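Local coordinates for mnemiopsin 1 (Mnemiopsis leidyi, PDB 5VP3), which is a light-sensitive, calcium-regulated photoprotein that probably emits light when calcium occupies its EF-hand loops, at residues R106-A111 / S122-L127. Sequence-based numbering, arbitrary orientation.
Sequences RVFAEA and SLIALL
Helix 101-117, at Phe108, and the first turn of helix 123-135, at Leu123 and Ile124, come near each other across a short connection, with no hydrogen bond between residues 106-111 and 122-127. The CA-CB bond of Phe108 does not aim at the second helix; with CG anti to the backbone N (chi1 173°), the ring is nevertheless carried outward until its far edge meets both aliphatic side chains. CE1 lies 4.2 Å from Leu123 CD1, while on the other flank of the ring CE2 lies 4.1 Å from Ile124 CG1. Both carbons sit near the ring plane, so the phenyl edge is received between two consecutive side chains and neither aliphatic group stacks on a face. The CA-CB bond of Leu123 is directed toward the first helix, whereas Ile124 depends on its CG1 branch, placed anti to its own carbonyl carbon, to come close. These apolar contacts are modest, burying 109 Å² in all. The start of the second helix is fixed by Ser122, its N-cap, whose OG accepts from Ala125 N at 3.1 Å with an N-H...O angle of 162°. Glu112, further along the first helix, hydrogen-bonds Ser122 OG and the backbone N atoms of Leu123 and Ile124 through its carboxylate, tying the helices together beside the apolar contact. Helix 123-135 runs into the metal loop of Asp136, Asp140, Thr142 and Glu147 as the entering helix of an EF-hand, so the contact probably joins the N- and C-terminal EF-hand halves at their linker. Helix 71-87 closes over the same region, with Phe84 meeting the Phe108 ring at a steep angle and also touching Ile124, while Ser10 of helix 9-16 packs on Phe108 and Arg187 of helix 179-190 lies against Ile124.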
# COMPACT_ATOMS: atom_id res chain seq x y z
N ARG A 106 -1.08 -8.46 8.65
CA ARG A 106 -0.61 -8.23 10.01
C ARG A 106 0.86 -8.60 10.16
O ARG A 106 1.56 -7.97 10.93
CB ARG A 106 -1.49 -8.99 11.01
CG ARG A 106 -2.89 -8.38 11.16
CD ARG A 106 -2.86 -7.09 11.97
NE ARG A 106 -2.76 -5.89 11.15
CZ ARG A 106 -2.29 -4.71 11.58
NH1 ARG A 106 -2.25 -3.68 10.76
NH2 ARG A 106 -1.85 -4.56 12.83
N VAL A 107 1.37 -9.59 9.43
CA VAL A 107 2.79 -9.87 9.57
C VAL A 107 3.60 -8.80 8.86
O VAL A 107 4.73 -8.49 9.26
CB VAL A 107 3.15 -11.27 9.07
CG1 VAL A 107 2.83 -11.43 7.57
CG2 VAL A 107 4.65 -11.60 9.37
N PHE A 108 3.06 -8.24 7.77
CA PHE A 108 3.72 -7.11 7.13
C PHE A 108 3.85 -5.93 8.10
O PHE A 108 4.90 -5.28 8.16
CB PHE A 108 2.97 -6.70 5.87
CG PHE A 108 3.50 -5.45 5.24
CD1 PHE A 108 4.63 -5.50 4.44
CD2 PHE A 108 2.92 -4.23 5.49
CE1 PHE A 108 5.15 -4.37 3.88
CE2 PHE A 108 3.44 -3.07 4.91
CZ PHE A 108 4.54 -3.15 4.10
N ALA A 109 2.80 -5.67 8.89
CA ALA A 109 2.85 -4.55 9.82
C ALA A 109 3.95 -4.74 10.86
O ALA A 109 4.63 -3.78 11.24
CB ALA A 109 1.51 -4.36 10.52
N GLU A 110 4.07 -5.95 11.40
CA GLU A 110 5.16 -6.23 12.33
C GLU A 110 6.52 -6.04 11.66
O GLU A 110 7.44 -5.49 12.27
CB GLU A 110 5.04 -7.64 12.89
CG GLU A 110 6.16 -8.04 13.82
CD GLU A 110 6.21 -7.28 15.13
OE1 GLU A 110 5.17 -6.72 15.55
OE2 GLU A 110 7.29 -7.26 15.77
N ALA A 111 6.66 -6.48 10.41
CA ALA A 111 7.93 -6.32 9.70
C ALA A 111 8.27 -4.84 9.49
O ALA A 111 9.43 -4.45 9.61
CB ALA A 111 7.88 -7.07 8.37
N SER A 122 11.39 2.08 5.35
CA SER A 122 9.99 1.66 5.36
C SER A 122 9.52 1.35 3.95
O SER A 122 9.80 2.11 3.01
CB SER A 122 9.09 2.74 5.94
OG SER A 122 7.71 2.55 5.57
N LEU A 123 8.80 0.26 3.78
CA LEU A 123 8.35 -0.03 2.42
C LEU A 123 7.11 0.77 2.10
O LEU A 123 6.84 1.02 0.92
CB LEU A 123 8.10 -1.52 2.21
CG LEU A 123 9.33 -2.40 2.44
CD1 LEU A 123 9.01 -3.87 2.23
CD2 LEU A 123 10.43 -1.99 1.50
N ILE A 124 6.39 1.22 3.13
CA ILE A 124 5.27 2.12 2.89
C ILE A 124 5.78 3.45 2.37
O ILE A 124 5.16 4.05 1.50
CB ILE A 124 4.43 2.34 4.15
CG1 ILE A 124 3.78 1.04 4.60
CG2 ILE A 124 3.36 3.42 3.86
CD1 ILE A 124 3.01 1.17 5.93
N ALA A 125 6.89 3.94 2.94
CA ALA A 125 7.46 5.20 2.47
C ALA A 125 7.99 5.07 1.06
O ALA A 125 7.86 5.99 0.26
CB ALA A 125 8.58 5.65 3.41
N LEU A 126 8.60 3.93 0.75
CA LEU A 126 9.02 3.66 -0.63
C LEU A 126 7.83 3.76 -1.59
O LEU A 126 7.93 4.35 -2.67
CB LEU A 126 9.67 2.26 -0.70
CG LEU A 126 9.86 1.62 -2.09
CD1 LEU A 126 10.98 2.31 -2.86
CD2 LEU A 126 10.18 0.18 -2.00
N LEU A 127 6.70 3.13 -1.24
CA LEU A 127 5.53 3.18 -2.12
C LEU A 127 5.01 4.61 -2.25
O LEU A 127 4.67 5.07 -3.34
CB LEU A 127 4.46 2.27 -1.55
CG LEU A 127 3.12 2.11 -2.27
CD1 LEU A 127 3.34 1.36 -3.51
CD2 LEU A 127 2.13 1.36 -1.42